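Local coordinates for protein glutaredoxin (Grx-1) (Archaeoglobus fulgidus, PDB 3IC4) that probably transfers electrons through thiol-disulfide exchange as a small thioredoxin-fold protein, at residues L29-R34 with Y81-L86; E40-D45 with K53-K58. One frame throughout, in Å; residues are numbered along the deposited sequence.

Contact 1. Residues L29-R34 with Y81-L86; sequences LEFLKR and YNEEKL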
loop_
_atom_site.group_PDB
_atom_site.type_symbol
_atom_site.label_atom_id
_atom_site.label_comp_id
_atom_site.label_asym_id
_atom_site.label_seq_id
_atom_site.Cartn_x
_atom_site.Cartn_y
_atom_site.Cartn_z
ATOM N N LEU A 29 1.717 -8.127 -3.780
ATOM C CA LEU A 29 3.076 -8.189 -3.242
ATOM C C LEU A 29 4.027 -8.940 -4.193
ATOM O O LEU A 29 5.151 -8.516 -4.451
ATOM C CB LEU A 29 3.043 -8.852 -1.849
ATOM C CG LEU A 29 4.429 -9.040 -1.175
ATOM C CD1 LEU A 29 4.836 -7.752 -0.569
ATOM C CD2 LEU A 29 4.451 -10.137 -0.132
ATOM N N GLU A 30 3.578 -10.087 -4.695
ATOM C CA GLU A 30 4.376 -10.868 -5.625
ATOM C C GLU A 30 4.593 -10.114 -6.935
ATOM O O GLU A 30 5.666 -10.196 -7.521
ATOM C CB GLU A 30 3.759 -12.253 -5.826
ATOM C CG GLU A 30 3.730 -13.094 -4.492
ATOM C CD GLU A 30 5.090 -13.393 -3.918
ATOM O OE1 GLU A 30 6.107 -13.524 -4.675
ATOM O OE2 GLU A 30 5.206 -13.551 -2.661
ATOM N N PHE A 31 3.588 -9.359 -7.380
ATOM C CA PHE A 31 3.780 -8.502 -8.544
ATOM C C PHE A 31 4.923 -7.531 -8.344
ATOM O O PHE A 31 5.756 -7.345 -9.221
ATOM C CB PHE A 31 2.485 -7.740 -8.895
ATOM C CG PHE A 31 2.666 -6.705 -10.004
ATOM C CD1 PHE A 31 2.597 -7.066 -11.327
ATOM C CD2 PHE A 31 2.974 -5.405 -9.701
ATOM C CE1 PHE A 31 2.870 -6.133 -12.331
ATOM C CE2 PHE A 31 3.227 -4.489 -10.684
ATOM C CZ PHE A 31 3.198 -4.858 -11.979
ATOM N N LEU A 32 4.886 -6.833 -7.210
ATOM C CA LEU A 32 5.870 -5.794 -6.899
ATOM C C LEU A 32 7.227 -6.409 -6.763
ATOM O O LEU A 32 8.214 -5.837 -7.224
ATOM C CB LEU A 32 5.471 -5.027 -5.628
ATOM C CG LEU A 32 4.216 -4.147 -5.754
ATOM C CD1 LEU A 32 3.866 -3.619 -4.405
ATOM C CD2 LEU A 32 4.373 -3.073 -6.807
ATOM N N LYS A 33 7.301 -7.596 -6.171
ATOM C CA LYS A 33 8.605 -8.266 -6.028
ATOM C C LYS A 33 9.225 -8.566 -7.357
ATOM O O LYS A 33 10.447 -8.421 -7.539
ATOM C CB LYS A 33 8.469 -9.583 -5.252
ATOM C CG LYS A 33 8.249 -9.338 -3.784
ATOM C CD LYS A 33 7.724 -10.484 -2.892
ATOM C CE LYS A 33 8.455 -11.719 -2.894
ATOM N NZ LYS A 33 7.870 -12.668 -1.850
ATOM N N ARG A 34 8.400 -9.081 -8.256
ATOM C CA ARG A 34 8.819 -9.499 -9.591
ATOM C C ARG A 34 9.208 -8.268 -10.435
ATOM O O ARG A 34 10.157 -8.291 -11.229
ATOM C CB ARG A 34 7.680 -10.319 -10.209
ATOM C CG ARG A 34 7.936 -10.787 -11.595
ATOM C CD ARG A 34 7.236 -12.113 -11.915
ATOM N NE ARG A 34 7.732 -12.616 -13.230
ATOM C CZ ARG A 34 8.735 -13.491 -13.480
ATOM N NH1 ARG A 34 9.444 -14.080 -12.500
ATOM N NH2 ARG A 34 9.022 -13.808 -14.757
ATOM N N TYR A 81 -5.882 -5.654 -7.014
ATOM C CA TYR A 81 -4.951 -6.332 -7.864
ATOM C C TYR A 81 -5.387 -6.308 -9.315
ATOM O O TYR A 81 -6.394 -6.956 -9.731
ATOM C CB TYR A 81 -4.765 -7.782 -7.425
ATOM C CG TYR A 81 -3.780 -8.536 -8.268
ATOM C CD1 TYR A 81 -2.434 -8.237 -8.225
ATOM C CD2 TYR A 81 -4.172 -9.566 -9.102
ATOM C CE1 TYR A 81 -1.546 -8.907 -9.003
ATOM C CE2 TYR A 81 -3.260 -10.289 -9.835
ATOM C CZ TYR A 81 -1.963 -9.953 -9.791
ATOM O OH TYR A 81 -1.035 -10.701 -10.525
ATOM N N ASN A 82 -4.750 -5.477 -10.091
ATOM C CA ASN A 82 -4.999 -5.414 -11.526
ATOM C C ASN A 82 -3.659 -5.245 -12.158
ATOM O O ASN A 82 -3.032 -4.203 -11.979
ATOM C CB ASN A 82 -5.834 -4.211 -11.907
ATOM C CG ASN A 82 -6.075 -4.114 -13.439
ATOM O OD1 ASN A 82 -5.242 -3.635 -14.192
ATOM N ND2 ASN A 82 -7.238 -4.583 -13.873
ATOM N N GLU A 83 -3.239 -6.242 -12.920
ATOM C CA GLU A 83 -1.848 -6.219 -13.400
ATOM C C GLU A 83 -1.556 -5.091 -14.378
ATOM O O GLU A 83 -0.507 -4.460 -14.335
ATOM C CB GLU A 83 -1.553 -7.519 -14.077
ATOM C CG GLU A 83 -1.361 -8.689 -13.172
ATOM C CD GLU A 83 -0.715 -9.834 -13.941
ATOM O OE1 GLU A 83 0.535 -9.985 -13.814
ATOM O OE2 GLU A 83 -1.456 -10.525 -14.684
ATOM N N GLU A 84 -2.485 -4.860 -15.283
ATOM C CA GLU A 84 -2.327 -3.814 -16.274
ATOM C C GLU A 84 -2.188 -2.448 -15.585
ATOM O O GLU A 84 -1.284 -1.694 -15.884
ATOM C CB GLU A 84 -3.542 -3.829 -17.223
ATOM C CG GLU A 84 -3.810 -5.187 -17.990
ATOM C CD GLU A 84 -3.889 -6.519 -17.101
ATOM O OE1 GLU A 84 -4.722 -6.608 -16.121
ATOM O OE2 GLU A 84 -3.110 -7.488 -17.425
ATOM N N LYS A 85 -3.065 -2.155 -14.642
ATOM C CA LYS A 85 -3.037 -0.895 -13.914
ATOM C C LYS A 85 -1.792 -0.760 -13.052
ATOM O O LYS A 85 -1.201 0.322 -12.987
ATOM C CB LYS A 85 -4.289 -0.742 -13.049
ATOM C CG LYS A 85 -5.555 -0.355 -13.858
ATOM C CD LYS A 85 -6.661 0.207 -12.938
ATOM C CE LYS A 85 -7.447 -0.917 -12.257
ATOM N NZ LYS A 85 -8.864 -0.497 -11.717
ATOM N N LEU A 86 -1.349 -1.855 -12.430
ATOM C CA LEU A 86 -0.121 -1.808 -11.650
ATOM C C LEU A 86 1.112 -1.563 -12.541
ATOM O O LEU A 86 1.952 -0.784 -12.188
ATOM C CB LEU A 86 0.038 -3.091 -10.794
ATOM C CG LEU A 86 -0.959 -3.284 -9.628
ATOM C CD1 LEU A 86 -1.017 -4.738 -9.038
ATOM C CD2 LEU A 86 -0.624 -2.319 -8.526
#
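Phe31 lays one face of its ring against Leu86, and this pairing carries most of the contact between helix 23-35 and the start of helix 83-91. Leu86 CB stands over that face, 4.0 Å from the centroid of the Phe31 ring and 29° off the ring normal, which qualifies as a CH-pi contact. The approach is off centre: the closest pair is Phe31 CE2 and Leu86 CB at 3.5 Å, while Leu86 CD1 reaches back to Phe31 CD2 at 4.1 Å. The two side chains run past each other in opposite directions. With Phe31 CG anti to the backbone N (chi1 173°), the ring reaches from its helix to Leu86.

Tyr81 joins from the other end of Phe31. It offers a ring edge, its CE1 lying 4.2 Å from Phe31 CB, and its side chain also touches Arg27 and Thr28 on the same helix. Glu83 is a looser neighbour, its carbonyl O lying obliquely to the ring, 4.3 Å from Phe31 CE1.

Asn82 sits at the N-cap, just before the helix that bears Leu86: Asn82 OD1 accepts from Lys85 N at 2.7 Å, with the donor in the carbonyl plane. Leu86 also packs on Val78 of strand 76-79, which ties this helix to the sheet edge.

No hydrogen bond or salt bridge links the two segments. Their cohesion therefore rests on dispersion and on burial of Phe31 and Leu86, with the N-cap ordering the helix start from within its own segment.

Contact 2. Residues E40-D45 with K53-K58; sequences EVIWID and KKVIEK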
loop_
_atom_site.group_PDB
_atom_site.type_symbol
_atom_site.label_atom_id
_atom_site.label_comp_id
_atom_site.label_asym_id
_atom_site.label_seq_id
_atom_site.Cartn_x
_atom_site.Cartn_y
_atom_site.Cartn_z
ATOM N N GLU A 40 7.810 -0.544 -0.374
ATOM C CA GLU A 40 7.544 -0.841 0.992
ATOM C C GLU A 40 6.107 -1.352 1.129
ATOM O O GLU A 40 5.226 -0.944 0.363
ATOM C CB GLU A 40 7.807 0.404 1.853
ATOM C CG GLU A 40 9.229 0.952 1.648
ATOM C CD GLU A 40 10.325 -0.011 2.109
ATOM O OE1 GLU A 40 10.082 -0.839 2.990
ATOM O OE2 GLU A 40 11.454 0.046 1.568
ATOM N N VAL A 41 5.871 -2.157 2.150
ATOM C CA VAL A 41 4.497 -2.679 2.440
ATOM C C VAL A 41 4.141 -2.422 3.903
ATOM O O VAL A 41 4.995 -2.599 4.792
ATOM C CB VAL A 41 4.289 -4.203 2.126
ATOM C CG1 VAL A 41 5.237 -5.156 2.881
ATOM C CG2 VAL A 41 2.816 -4.629 2.443
ATOM N N ILE A 42 2.920 -1.958 4.124
ATOM C CA ILE A 42 2.329 -1.881 5.449
ATOM C C ILE A 42 1.193 -2.902 5.561
ATOM O O ILE A 42 0.180 -2.790 4.863
ATOM C CB ILE A 42 1.821 -0.481 5.777
ATOM C CG1 ILE A 42 2.992 0.532 5.741
ATOM C CG2 ILE A 42 1.106 -0.458 7.109
ATOM C CD1 ILE A 42 2.544 1.980 5.942
ATOM N N TRP A 43 1.372 -3.870 6.462
ATOM C CA TRP A 43 0.341 -4.847 6.764
ATOM C C TRP A 43 -0.509 -4.298 7.931
ATOM O O TRP A 43 -0.066 -4.215 9.119
ATOM C CB TRP A 43 1.004 -6.132 7.182
ATOM C CG TRP A 43 1.817 -6.805 6.162
ATOM C CD1 TRP A 43 3.097 -7.247 6.344
ATOM C CD2 TRP A 43 1.439 -7.222 4.837
ATOM N NE1 TRP A 43 3.528 -7.898 5.226
ATOM C CE2 TRP A 43 2.546 -7.890 4.276
ATOM C CE3 TRP A 43 0.280 -7.130 4.076
ATOM C CZ2 TRP A 43 2.506 -8.478 2.987
ATOM C CZ3 TRP A 43 0.268 -7.687 2.779
ATOM C CH2 TRP A 43 1.351 -8.308 2.252
ATOM N N ILE A 44 -1.725 -3.966 7.597
ATOM C CA ILE A 44 -2.604 -3.264 8.522
ATOM C C ILE A 44 -2.991 -4.235 9.625
ATOM O O ILE A 44 -3.202 -3.847 10.775
ATOM C CB ILE A 44 -3.853 -2.741 7.751
ATOM C CG1 ILE A 44 -3.410 -1.702 6.691
ATOM C CG2 ILE A 44 -4.886 -2.232 8.710
ATOM C CD1 ILE A 44 -4.463 -1.183 5.831
ATOM N N ASP A 45 -3.048 -5.525 9.294
ATOM C CA ASP A 45 -3.332 -6.524 10.296
ATOM C C ASP A 45 -2.277 -6.736 11.381
ATOM O O ASP A 45 -2.559 -7.377 12.415
ATOM C CB ASP A 45 -3.689 -7.824 9.610
ATOM C CG ASP A 45 -2.584 -8.372 8.741
ATOM O OD1 ASP A 45 -2.084 -7.682 7.832
ATOM O OD2 ASP A 45 -2.277 -9.606 8.947
ATOM N N LYS A 53 -5.913 2.306 13.219
ATOM C CA LYS A 53 -6.952 3.269 12.808
ATOM C C LYS A 53 -6.359 4.361 11.949
ATOM O O LYS A 53 -6.940 4.766 10.963
ATOM C CB LYS A 53 -7.688 3.850 14.031
ATOM C CG LYS A 53 -8.660 2.836 14.680
ATOM C CD LYS A 53 -9.639 3.461 15.705
ATOM C CE LYS A 53 -10.050 2.347 16.726
ATOM N NZ LYS A 53 -10.997 2.722 17.843
ATOM N N LYS A 54 -5.170 4.823 12.306
ATOM C CA LYS A 54 -4.511 5.876 11.556
ATOM C C LYS A 54 -4.165 5.443 10.124
ATOM O O LYS A 54 -4.373 6.221 9.165
ATOM C CB LYS A 54 -3.260 6.276 12.319
ATOM C CG LYS A 54 -2.426 7.381 11.762
ATOM C CD LYS A 54 -1.090 7.426 12.589
ATOM C CE LYS A 54 -0.594 8.870 12.924
ATOM N NZ LYS A 54 0.572 9.397 12.074
ATOM N N VAL A 55 -3.669 4.202 9.980
ATOM C CA VAL A 55 -3.323 3.668 8.670
ATOM C C VAL A 55 -4.570 3.416 7.836
ATOM O O VAL A 55 -4.597 3.699 6.624
ATOM C CB VAL A 55 -2.461 2.436 8.768
ATOM C CG1 VAL A 55 -2.149 1.895 7.368
ATOM C CG2 VAL A 55 -1.173 2.797 9.504
ATOM N N ILE A 56 -5.608 2.919 8.500
ATOM C CA ILE A 56 -6.913 2.766 7.807
ATOM C C ILE A 56 -7.446 4.103 7.235
ATOM O O ILE A 56 -7.924 4.188 6.094
ATOM C CB ILE A 56 -7.977 1.997 8.666
ATOM C CG1 ILE A 56 -7.524 0.537 8.863
ATOM C CG2 ILE A 56 -9.325 2.007 7.887
ATOM C CD1 ILE A 56 -8.206 -0.261 9.998
ATOM N N GLU A 57 -7.352 5.161 8.025
ATOM C CA GLU A 57 -7.813 6.454 7.576
ATOM C C GLU A 57 -6.929 6.966 6.463
ATOM O O GLU A 57 -7.423 7.593 5.516
ATOM C CB GLU A 57 -7.924 7.441 8.741
ATOM C CG GLU A 57 -9.174 7.188 9.672
ATOM C CD GLU A 57 -10.497 6.790 8.956
ATOM O OE1 GLU A 57 -10.851 7.315 7.862
ATOM O OE2 GLU A 57 -11.179 5.901 9.510
ATOM N N LYS A 58 -5.653 6.639 6.521
ATOM C CA LYS A 58 -4.721 7.003 5.436
ATOM C C LYS A 58 -5.023 6.334 4.093
ATOM O O LYS A 58 -5.055 7.000 3.044
ATOM C CB LYS A 58 -3.328 6.687 5.863
ATOM C CG LYS A 58 -2.227 6.998 4.842
ATOM C CD LYS A 58 -2.210 8.418 4.498
ATOM C CE LYS A 58 -0.822 8.960 4.235
ATOM N NZ LYS A 58 -0.859 10.442 4.232
#
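Ile44 meets Val55 and Ile56, and Ile42 meets Val55, in a wholly apolar contact, with no hydrogen bond or salt bridge running from 40-45 to 53-58. Val55 CG1 is the shared point: it lies 3.9 Å from Ile44 CG1 and 4.0 Å from Ile42 CG2, so one methyl touches both isoleucines. That methyl is anti to the backbone N (chi1 179°), which carries it out from the helix toward the strand. Both isoleucines cross Val55 obliquely. Ile56 meets Ile44 at about a right angle, its CG1 resting 3.8 Å from Ile44 CG2. Ile44 thus uses two branches, the CG1-CD1 arm on Val55 and CG2 on Ile56, and its side chain further touches Arg52 and Val59 of the same helix. Replacing Ile44 with an alanine would probably leave Val55 CG1 with Ile42 as its sole partner across this contact and Ile56 CG1 without its mate, opening a gap beside the helix.

Polar bonds act around this packing. Backbone hydrogen bonds join Ile42 to Met16 and Gly18, fastening strand 40-43 to its parallel neighbour 15-18, and Ile44, which follows the strand in a 3-10 turn, still bonds to Gly18 through its backbone. Asp45 OD2 is hydrogen-bonded to Ser20 OG, while Glu57 OE1 binds Tyr66 OH from the helix side.

The aromatic packing belongs to the other side of the strand. Trp43 points away from 53-58, and Val41 CG2 lies 3.6 Å above the plane of the Trp43 ring, over its centre.

A helix packed through branched aliphatic side chains against a strand and the turn that follows it, in a mixed sheet of order 2-1-3-4, is the layering of the thioredoxin fold, here in its compact glutaredoxin form.

Contacts 1 and 2 lie on opposite sides of the chain's centre, with their own centres about 19 Å apart. They nevertheless meet directly: Leu29 CD2, from the helix of contact 1, packs 4.0 Å from Trp43 CZ2, on the strand of contact 2. That strand follows helix 23-35 in the chain, and both segments of contact 2 fall between those of contact 1 in sequence. Tyr81 and Ile44 each lie near, without touching, the Cys22 and Cys25 pair at the start of helix 23-35, a CxxC pattern consistent with a glutaredoxin redox site. A bound magnesium ion lies about 8 Å from the Leu86 side chain.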